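PDB 6RN5: CHAD domain protein from Streptomyces chartreusis, which binds polyphosphate and copper ions, combining both in one mostly helical CHAD-family fold, its wider role in the cell being unknown. Local coordinates for residues 66-71 / 286-291; 92-97 / 201-206; 237-242 / 278-283. One frame throughout, in Å; residues are numbered along the deposited sequence.

Contact 1: 66-71 / 286-291; sequences ARRISA and LHRYAR. With SO4 (sulfate ion), chain G; SO4 (sulfate ion), chain I.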
loop_
_atom_site.group_PDB
_atom_site.type_symbol
_atom_site.label_atom_id
_atom_site.label_comp_id
_atom_site.label_asym_id
_atom_site.label_seq_id
_atom_site.Cartn_x
_atom_site.Cartn_y
_atom_site.Cartn_z
ATOM N N ALA A 66 4.561 37.629 -4.104
ATOM C CA ALA A 66 5.078 37.723 -2.750
ATOM C C ALA A 66 6.188 36.726 -2.514
ATOM O O ALA A 66 7.219 37.064 -1.955
ATOM C CB ALA A 66 3.982 37.510 -1.736
ATOM N N ARG A 67 5.956 35.496 -2.939
ATOM C CA ARG A 67 6.932 34.434 -2.762
ATOM C C ARG A 67 8.213 34.720 -3.547
ATOM O O ARG A 67 9.320 34.376 -3.128
ATOM C CB ARG A 67 6.392 33.122 -3.337
ATOM C CG ARG A 67 5.378 32.412 -2.505
ATOM C CD ARG A 67 5.315 30.965 -2.979
ATOM N NE ARG A 67 4.999 30.778 -4.402
ATOM C CZ ARG A 67 3.834 30.286 -4.840
ATOM N NH1 ARG A 67 3.618 30.085 -6.119
ATOM N NH2 ARG A 67 2.856 29.989 -3.980
ATOM N N ARG A 68 8.056 35.256 -4.752
ATOM C CA ARG A 68 9.264 35.630 -5.495
ATOM C C ARG A 68 10.071 36.749 -4.851
ATOM O O ARG A 68 11.285 36.763 -4.959
ATOM C CB ARG A 68 8.963 35.994 -6.933
ATOM C CG ARG A 68 8.634 34.798 -7.756
ATOM C CD ARG A 68 7.872 35.155 -9.041
ATOM N NE ARG A 68 7.956 34.029 -9.937
ATOM C CZ ARG A 68 7.184 32.958 -9.884
ATOM N NH1 ARG A 68 6.230 32.845 -8.981
ATOM N NH2 ARG A 68 7.357 31.982 -10.764
ATOM N N ILE A 69 9.397 37.720 -4.260
ATOM C CA ILE A 69 10.096 38.838 -3.673
ATOM C C ILE A 69 10.834 38.326 -2.424
ATOM O O ILE A 69 12.022 38.617 -2.207
ATOM C CB ILE A 69 9.097 39.938 -3.337
ATOM C CG1 ILE A 69 8.527 40.515 -4.628
ATOM C CG2 ILE A 69 9.741 41.028 -2.536
ATOM C CD1 ILE A 69 7.379 41.500 -4.420
ATOM N N SER A 70 10.132 37.509 -1.649
ATOM C CA SER A 70 10.660 36.992 -0.433
ATOM C C SER A 70 11.896 36.130 -0.734
ATOM O O SER A 70 12.940 36.257 -0.073
ATOM C CB SER A 70 9.554 36.233 0.317
ATOM O OG SER A 70 9.967 35.992 1.626
ATOM N N ALA A 71 11.804 35.303 -1.766
ATOM C CA ALA A 71 12.946 34.494 -2.199
ATOM C C ALA A 71 14.148 35.339 -2.611
ATOM O O ALA A 71 15.298 35.062 -2.246
ATOM C CB ALA A 71 12.550 33.578 -3.358
ATOM N N LEU A 286 13.669 28.278 -4.225
ATOM C CA LEU A 286 14.647 29.355 -4.132
ATOM C C LEU A 286 15.512 29.398 -5.369
ATOM O O LEU A 286 15.767 30.473 -5.901
ATOM C CB LEU A 286 15.497 29.217 -2.849
ATOM C CG LEU A 286 14.682 29.553 -1.583
ATOM C CD1 LEU A 286 15.406 29.252 -0.238
ATOM C CD2 LEU A 286 14.313 31.017 -1.629
ATOM N N HIS A 287 15.956 28.225 -5.811
ATOM C CA HIS A 287 16.808 28.087 -7.001
ATOM C C HIS A 287 16.027 28.509 -8.271
ATOM O O HIS A 287 16.521 29.205 -9.093
ATOM C CB HIS A 287 17.331 26.612 -7.085
ATOM C CG HIS A 287 18.013 26.267 -8.369
ATOM N ND1 HIS A 287 19.126 26.940 -8.833
ATOM C CD2 HIS A 287 17.761 25.288 -9.274
ATOM C CE1 HIS A 287 19.522 26.393 -9.970
ATOM N NE2 HIS A 287 18.712 25.385 -10.258
ATOM N N ARG A 288 14.765 28.157 -8.367
ATOM C CA ARG A 288 14.009 28.495 -9.575
ATOM C C ARG A 288 13.886 29.983 -9.723
ATOM O O ARG A 288 14.118 30.519 -10.790
ATOM C CB ARG A 288 12.635 27.825 -9.552
ATOM C CG ARG A 288 12.666 26.384 -10.107
ATOM C CD ARG A 288 11.400 26.177 -10.975
ATOM N NE ARG A 288 10.285 26.323 -10.076
ATOM C CZ ARG A 288 9.286 27.194 -10.109
ATOM N NH1 ARG A 288 9.075 28.029 -11.111
ATOM N NH2 ARG A 288 8.422 27.142 -9.106
ATOM N N TYR A 289 13.630 30.646 -8.611
ATOM C CA TYR A 289 13.372 32.074 -8.610
ATOM C C TYR A 289 14.629 32.873 -8.755
ATOM O O TYR A 289 14.571 33.995 -9.219
ATOM C CB TYR A 289 12.653 32.491 -7.321
ATOM C CG TYR A 289 11.285 31.889 -7.118
ATOM C CD1 TYR A 289 10.546 31.373 -8.185
ATOM C CD2 TYR A 289 10.693 31.902 -5.859
ATOM C CE1 TYR A 289 9.270 30.876 -7.989
ATOM C CE2 TYR A 289 9.435 31.400 -5.659
ATOM C CZ TYR A 289 8.714 30.885 -6.715
ATOM O OH TYR A 289 7.428 30.350 -6.493
ATOM N N ALA A 290 15.756 32.293 -8.346
ATOM C CA ALA A 290 17.066 32.889 -8.582
ATOM C C ALA A 290 17.414 32.861 -10.075
ATOM O O ALA A 290 17.904 33.866 -10.624
ATOM C CB ALA A 290 18.147 32.164 -7.744
ATOM N N ARG A 291 17.220 31.711 -10.717
ATOM C CA ARG A 291 17.324 31.630 -12.176
ATOM C C ARG A 291 16.463 32.718 -12.836
ATOM O O ARG A 291 16.919 33.360 -13.765
ATOM C CB ARG A 291 16.922 30.241 -12.701
ATOM C CG ARG A 291 17.991 29.186 -12.426
ATOM C CD ARG A 291 17.570 27.757 -12.800
ATOM N NE ARG A 291 17.704 27.441 -14.235
ATOM C CZ ARG A 291 16.692 27.261 -15.095
ATOM N NH1 ARG A 291 15.407 27.344 -14.725
ATOM N NH2 ARG A 291 16.965 26.985 -16.357
HETATM S S SO4 G . 5.514 29.021 -9.237
HETATM O O1 SO4 G . 4.990 30.232 -8.637
HETATM O O2 SO4 G . 5.893 29.361 -10.629
HETATM O O3 SO4 G . 4.508 27.954 -9.255
HETATM O O4 SO4 G . 6.641 28.551 -8.394
HETATM S S SO4 I . 0.088 28.151 -5.680
HETATM O O1 SO4 I . 0.217 29.124 -4.585
HETATM O O2 SO4 I . 0.889 28.635 -6.859
HETATM O O3 SO4 I . -1.298 28.073 -6.143
HETATM O O4 SO4 I . 0.596 26.858 -5.267
HETATM O O HOH W 1 15.708 32.996 -4.968
#

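Contact 2: 92-97 / 201-206; sequences LAWVSG and SRFHAI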
loop_
_atom_site.group_PDB
_atom_site.type_symbol
_atom_site.label_atom_id
_atom_site.label_comp_id
_atom_site.label_asym_id
_atom_site.label_seq_id
_atom_site.Cartn_x
_atom_site.Cartn_y
_atom_site.Cartn_z
ATOM N N LEU A 92 6.173 39.402 4.206
ATOM C CA LEU A 92 5.839 38.736 2.966
ATOM C C LEU A 92 5.462 37.265 3.155
ATOM O O LEU A 92 4.558 36.768 2.490
ATOM C CB LEU A 92 7.011 38.829 2.002
ATOM C CG LEU A 92 7.262 40.227 1.429
ATOM C CD1 LEU A 92 8.633 40.309 0.782
ATOM C CD2 LEU A 92 6.142 40.596 0.446
ATOM N N ALA A 93 6.172 36.582 4.045
ATOM C CA ALA A 93 5.852 35.188 4.373
ATOM C C ALA A 93 4.462 35.098 5.028
ATOM O O ALA A 93 3.631 34.223 4.683
ATOM C CB ALA A 93 6.910 34.616 5.308
ATOM N N TRP A 94 4.214 35.996 5.977
ATOM C CA TRP A 94 2.891 36.083 6.562
ATOM C C TRP A 94 1.837 36.285 5.437
ATOM O O TRP A 94 0.812 35.646 5.419
ATOM C CB TRP A 94 2.837 37.165 7.634
ATOM C CG TRP A 94 1.434 37.412 8.101
ATOM C CD1 TRP A 94 0.688 36.607 8.912
ATOM C CD2 TRP A 94 0.596 38.530 7.762
ATOM N NE1 TRP A 94 -0.574 37.136 9.068
ATOM C CE2 TRP A 94 -0.649 38.325 8.392
ATOM C CE3 TRP A 94 0.771 39.670 6.978
ATOM C CZ2 TRP A 94 -1.713 39.235 8.264
ATOM C CZ3 TRP A 94 -0.278 40.571 6.854
ATOM C CH2 TRP A 94 -1.497 40.355 7.489
ATOM N N VAL A 95 2.114 37.121 4.458
ATOM C CA VAL A 95 1.119 37.357 3.426
ATOM C C VAL A 95 0.873 36.102 2.590
ATOM O O VAL A 95 -0.292 35.742 2.299
ATOM C CB VAL A 95 1.534 38.501 2.476
ATOM C CG1 VAL A 95 0.632 38.526 1.238
ATOM C CG2 VAL A 95 1.526 39.856 3.191
ATOM N N SER A 96 1.950 35.500 2.076
ATOM C CA SER A 96 1.773 34.404 1.119
ATOM C C SER A 96 1.152 33.171 1.817
ATOM O O SER A 96 0.307 32.497 1.229
ATOM C CB SER A 96 3.084 34.053 0.423
ATOM O OG SER A 96 3.967 33.583 1.392
ATOM N N GLY A 97 1.543 32.927 3.060
ATOM C CA GLY A 97 0.952 31.834 3.883
ATOM C C GLY A 97 -0.534 32.039 4.221
ATOM O O GLY A 97 -1.343 31.121 4.111
ATOM N N SER A 201 -4.162 46.500 9.160
ATOM C CA SER A 201 -3.168 47.515 9.080
ATOM C C SER A 201 -1.807 46.830 8.852
ATOM O O SER A 201 -0.955 47.357 8.172
ATOM C CB SER A 201 -3.232 48.391 10.332
ATOM O OG SER A 201 -2.629 47.685 11.371
ATOM N N ARG A 202 -1.658 45.599 9.309
ATOM C CA ARG A 202 -0.437 44.845 9.038
ATOM C C ARG A 202 -0.248 44.626 7.569
ATOM O O ARG A 202 0.819 44.845 7.034
ATOM C CB ARG A 202 -0.483 43.487 9.696
ATOM C CG ARG A 202 0.899 42.869 9.804
ATOM C CD ARG A 202 0.786 41.455 10.339
ATOM N NE ARG A 202 2.035 40.737 10.215
ATOM C CZ ARG A 202 2.253 39.483 10.619
ATOM N NH1 ARG A 202 1.298 38.762 11.191
ATOM N NH2 ARG A 202 3.451 38.945 10.451
ATOM N N PHE A 203 -1.300 44.187 6.909
ATOM C CA PHE A 203 -1.225 43.998 5.502
ATOM C C PHE A 203 -0.954 45.276 4.741
ATOM O O PHE A 203 -0.183 45.283 3.802
ATOM C CB PHE A 203 -2.510 43.415 4.971
ATOM C CG PHE A 203 -2.469 43.142 3.502
ATOM C CD1 PHE A 203 -1.981 41.941 3.024
ATOM C CD2 PHE A 203 -2.910 44.063 2.608
ATOM C CE1 PHE A 203 -1.923 41.684 1.658
ATOM C CE2 PHE A 203 -2.877 43.804 1.242
ATOM C CZ PHE A 203 -2.374 42.617 0.774
ATOM N N HIS A 204 -1.656 46.335 5.088
ATOM C CA HIS A 204 -1.463 47.620 4.432
ATOM C C HIS A 204 -0.005 48.112 4.515
ATOM O O HIS A 204 0.524 48.645 3.553
ATOM C CB HIS A 204 -2.421 48.629 5.067
ATOM C CG HIS A 204 -2.201 50.038 4.645
ATOM N ND1 HIS A 204 -2.632 50.528 3.421
ATOM C CD2 HIS A 204 -1.610 51.080 5.291
ATOM C CE1 HIS A 204 -2.315 51.810 3.337
ATOM N NE2 HIS A 204 -1.719 52.172 4.468
ATOM N N ALA A 205 0.641 47.921 5.661
ATOM C CA ALA A 205 1.994 48.404 5.837
ATOM C C ALA A 205 2.925 47.648 4.881
ATOM O O ALA A 205 3.767 48.269 4.226
ATOM C CB ALA A 205 2.450 48.188 7.278
ATOM N N ILE A 206 2.777 46.313 4.812
ATOM C CA ILE A 206 3.667 45.550 3.970
ATOM C C ILE A 206 3.342 45.831 2.510
ATOM O O ILE A 206 4.255 46.004 1.728
ATOM C CB ILE A 206 3.720 44.043 4.284
ATOM C CG1 ILE A 206 4.675 43.331 3.330
ATOM C CG2 ILE A 206 2.348 43.396 4.163
ATOM C CD1 ILE A 206 6.114 43.809 3.395
#

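Contact 3: 237-242 / 278-283; sequences DRLTDA and HQVRLL. With SO4 (sulfate ion), chain F.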
loop_
_atom_site.group_PDB
_atom_site.type_symbol
_atom_site.label_atom_id
_atom_site.label_comp_id
_atom_site.label_asym_id
_atom_site.label_seq_id
_atom_site.Cartn_x
_atom_site.Cartn_y
_atom_site.Cartn_z
ATOM N N ASP A 237 23.913 25.497 -5.096
ATOM C CA ASP A 237 24.682 24.629 -4.206
ATOM C C ASP A 237 23.914 24.225 -2.992
ATOM O O ASP A 237 23.947 23.039 -2.592
ATOM C CB ASP A 237 25.980 25.264 -3.748
ATOM C CG ASP A 237 26.960 25.494 -4.900
ATOM O OD1 ASP A 237 26.822 24.946 -6.036
ATOM O OD2 ASP A 237 27.856 26.299 -4.660
ATOM N N ARG A 238 23.243 25.178 -2.355
ATOM C CA ARG A 238 22.446 24.792 -1.153
ATOM C C ARG A 238 21.425 23.680 -1.474
ATOM O O ARG A 238 21.275 22.699 -0.708
ATOM C CB ARG A 238 21.798 26.008 -0.532
ATOM C CG ARG A 238 22.787 26.893 0.140
ATOM C CD ARG A 238 22.094 28.052 0.799
ATOM N NE ARG A 238 21.486 29.048 -0.081
ATOM C CZ ARG A 238 22.098 30.166 -0.522
ATOM N NH1 ARG A 238 23.392 30.386 -0.271
ATOM N NH2 ARG A 238 21.435 31.071 -1.243
ATOM N N LEU A 239 20.799 23.775 -2.652
ATOM C CA LEU A 239 19.852 22.747 -3.108
ATOM C C LEU A 239 20.575 21.376 -3.344
ATOM O O LEU A 239 20.207 20.336 -2.803
ATOM C CB LEU A 239 19.193 23.240 -4.413
ATOM C CG LEU A 239 18.399 22.180 -5.201
ATOM C CD1 LEU A 239 17.271 21.644 -4.294
ATOM C CD2 LEU A 239 17.821 22.730 -6.506
ATOM N N THR A 240 21.605 21.394 -4.179
ATOM C CA THR A 240 22.306 20.177 -4.563
ATOM C C THR A 240 22.963 19.501 -3.333
ATOM O O THR A 240 22.975 18.279 -3.245
ATOM C CB THR A 240 23.341 20.464 -5.674
ATOM O OG1 THR A 240 24.290 21.417 -5.205
ATOM C CG2 THR A 240 22.680 21.067 -6.922
ATOM N N ASP A 241 23.486 20.275 -2.380
ATOM C CA ASP A 241 24.040 19.665 -1.169
ATOM C C ASP A 241 22.938 19.007 -0.332
ATOM O O ASP A 241 23.158 17.941 0.240
ATOM C CB ASP A 241 24.733 20.685 -0.299
ATOM C CG ASP A 241 25.946 21.295 -0.974
ATOM O OD1 ASP A 241 26.462 20.762 -1.990
ATOM O OD2 ASP A 241 26.338 22.372 -0.529
ATOM N N ALA A 242 21.770 19.647 -0.257
ATOM C CA ALA A 242 20.650 19.058 0.478
ATOM C C ALA A 242 20.131 17.793 -0.172
ATOM O O ALA A 242 19.832 16.813 0.516
ATOM C CB ALA A 242 19.518 20.071 0.678
ATOM N N HIS A 278 10.834 18.246 2.498
ATOM C CA HIS A 278 10.144 19.528 2.447
ATOM C C HIS A 278 11.097 20.686 2.443
ATOM O O HIS A 278 10.811 21.718 1.811
ATOM C CB HIS A 278 9.098 19.648 3.551
ATOM C CG HIS A 278 7.963 18.682 3.367
ATOM N ND1 HIS A 278 7.085 18.341 4.377
ATOM C CD2 HIS A 278 7.612 17.928 2.296
ATOM C CE1 HIS A 278 6.220 17.453 3.922
ATOM N NE2 HIS A 278 6.517 17.180 2.663
ATOM N N GLN A 279 12.241 20.525 3.102
ATOM C CA GLN A 279 13.315 21.528 2.969
ATOM C C GLN A 279 13.892 21.586 1.551
ATOM O O GLN A 279 14.093 22.641 0.990
ATOM C CB GLN A 279 14.424 21.253 3.994
ATOM C CG GLN A 279 15.423 22.390 4.124
ATOM C CD GLN A 279 14.733 23.733 4.372
ATOM O OE1 GLN A 279 13.682 23.805 5.044
ATOM N NE2 GLN A 279 15.318 24.798 3.842
ATOM N N VAL A 280 14.152 20.449 0.962
ATOM C CA VAL A 280 14.533 20.426 -0.423
ATOM C C VAL A 280 13.478 21.077 -1.338
ATOM O O VAL A 280 13.846 21.794 -2.258
ATOM C CB VAL A 280 14.906 19.005 -0.849
ATOM C CG1 VAL A 280 14.900 18.817 -2.354
ATOM C CG2 VAL A 280 16.280 18.673 -0.271
ATOM N N ARG A 281 12.198 20.871 -1.070
ATOM C CA ARG A 281 11.131 21.537 -1.860
ATOM C C ARG A 281 11.351 23.045 -1.803
ATOM O O ARG A 281 11.318 23.729 -2.800
ATOM C CB ARG A 281 9.752 21.253 -1.275
ATOM C CG ARG A 281 8.581 21.761 -2.108
ATOM C CD ARG A 281 7.233 21.391 -1.488
ATOM N NE ARG A 281 6.204 22.261 -2.010
ATOM C CZ ARG A 281 5.888 23.425 -1.458
ATOM N NH1 ARG A 281 6.471 23.827 -0.340
ATOM N NH2 ARG A 281 4.961 24.179 -2.007
ATOM N N LEU A 282 11.580 23.584 -0.621
ATOM C CA LEU A 282 11.818 25.039 -0.534
ATOM C C LEU A 282 13.110 25.490 -1.223
ATOM O O LEU A 282 13.113 26.549 -1.837
ATOM C CB LEU A 282 11.796 25.547 0.911
ATOM C CG LEU A 282 10.490 25.307 1.666
ATOM C CD1 LEU A 282 10.671 25.644 3.134
ATOM C CD2 LEU A 282 9.314 26.087 1.096
ATOM N N LEU A 283 14.187 24.694 -1.112
ATOM C CA LEU A 283 15.472 25.084 -1.679
ATOM C C LEU A 283 15.335 25.075 -3.228
ATOM O O LEU A 283 15.932 25.874 -3.934
ATOM C CB LEU A 283 16.593 24.149 -1.225
ATOM C CG LEU A 283 17.031 24.276 0.244
ATOM C CD1 LEU A 283 17.847 23.081 0.725
ATOM C CD2 LEU A 283 17.805 25.554 0.524
HETATM S S SO4 F . 3.407 27.214 -0.351
HETATM O O1 SO4 F . 3.585 28.697 -0.389
HETATM O O2 SO4 F . 3.100 26.729 -1.702
HETATM O O3 SO4 F . 4.646 26.504 0.161
HETATM O O4 SO4 F . 2.216 26.959 0.490
#

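Contact 1: 66-71 / 286-291
Arg68 and Tyr289 both carry CG beside the backbone N and anti to the carbonyl carbon (chi1 -73° and -63°), and the Arg68 chain, extended from CG to NE, runs across the ring. Arg68 CG sits squarely over one face of the Tyr289 ring, 3.8 Å from the ring centroid, a CH-pi contact. Farther out the guanidinium, tilted to the ring, has Tyr289 CE1 under the centre of one face. Arg67 comes to the phenol end instead: its chain bends at chi3, its guanidinium lies nearly coplanar with the ring, and Arg67 NE donates to Tyr289 OH at 3.2 Å, somewhat out of the guanidinium plane. Tyr289 OH donates in turn to O4 of a sulfate, 2.7 Å away. The same ion takes bonds from Arg67 NH1 and Arg68 NH1, both to its O1 at 2.9 Å, and from Arg68 NH2 to its O2, while Arg288 NH2 lies at its O4. A second sulfate is gripped by both terminal nitrogens of Arg67. With Arg60, Arg63 and Arg64, which also bond the sulfates, these side chains line a basic pocket whose ions, probably from the crystallisation liquor, are consistent with sites for polyphosphate phosphoryl groups. Below the pocket Ala71 CB closes the contact, 3.5 Å from Tyr289 CD2 at the ring edge and 3.6 Å from Leu286 CD2. Glu292 adds a salt bridge to Arg68. Helices 56-75 and 274-295 cross here almost at right angles (88°), with helix 82-120 packed against the first and helix 305-331 against the second.

Contact 2: 92-97 / 201-206
Trp94 and Arg202 form a cation-pi stack on the partly exposed side of a helix-helix packing within the all-helical CHAD fold, where helix 82-120 meets the first turns of helix 201-213. Both side chains leave their helices with CG anti to the backbone N (Trp94 chi1 171°, Arg202 chi1 -162°), which carries them across the gap toward each other. The Arg202 chain is extended from CG to NE, and it lies stretched along the indole instead of curling off it. Arg202 CD stands over the six-membered ring of Trp94, 3.6 Å from the centroid, and Arg202 CZ over the five-membered ring, 3.5 Å from that centroid; the two planes are tilted by 11°. NH1 reaches Trp94 CD1 and NH2 lies against Trp94 CB, so the flat group overlaps the pyrrole side and the start of the side chain. Glu91, one turn back on the tryptophan's own helix, forms a salt bridge with Arg202 NE and would help fix the guanidinium on the ring. Beneath the stack the contact is apolar. The far end of the indole, at Trp94 CZ3, comes to the edge of the Phe203 ring and lies 4.1 Å from Phe203 CB. Val95 crosses Phe203 at about a right angle, and its two methyls share the ring: CG1 meets CE1, CG2 meets CD1. Leu92 CD2 touches Ile206 CG1 at 4.2 Å. Ile206 CG2, held between its own backbone N and carbonyl carbon, meets Val95 CG2 at 3.8 Å.

Contact 3: 237-242 / 278-283
An antiparallel helix pair within the CHAD domain brings helix 229-244 against helix 274-295, the two segments running at 156° with axes 9.2 Å apart. Leu283 carries most of the contact: it points at the other helix, and with CG beside its backbone N (chi1 -72°) its two methyls part over residues 238-242. Leu283 CD1 presses on Ala242 CB at 3.4 Å, tighter than an ordinary methyl contact, and also touches Arg238 O, while CD2 lies against Arg238 CB. Leu239 slides past Leu283 in the opposite direction. Leu239 CD1 comes to 4.0 Å from Leu283 CB and 4.2 Å from Val280 CG1, so that it meets residues one turn apart. The backbones are close at this point, with Leu239 CA and Leu283 CA 5.2 Å apart. Val280 completes the set by placing CG2 3.7 Å from Ala242 CB. No hydrogen bond joins the segments. On the other side of helix 274-295, Arg281 NH1 and NH2 hold a sulfate, probably from the crystallisation liquor, NH2 reaching O2 at 3.2 Å; Asn315 binds Arg281 NE. Trp366 and Phe362 of helix 338-366 extend the apolar packing over Leu239 and Val280. Helix 274-295 thus packs through Val280 and Leu283 on Leu239 and Ala242 and turns Arg281 to an anion on its other side, consistent with the basic helical fold of a CHAD domain.

How the contacts relate
From the N terminus, helix 56-75 supplies the first half of contact 1, and the chain returns to it only after 214 intervening residues, on helix 274-295, closing the widest loop. Contacts 2 and 3 both fall within that span, one after the other: 92-97 closes with 201-206 before 237-242 opens and meets 278-283. None cross. Contact 2 ties helix 82-120 to helix 201-213 and abuts contact 1, Leu92 CD1 lying 3.6 Å from Ile69 CG2. Contact 3 shares helix 274-295 with contact 1, and Leu239 packs on His287. Contact 1 therefore bridges the other two, which do not touch, their centres being about 26 Å apart.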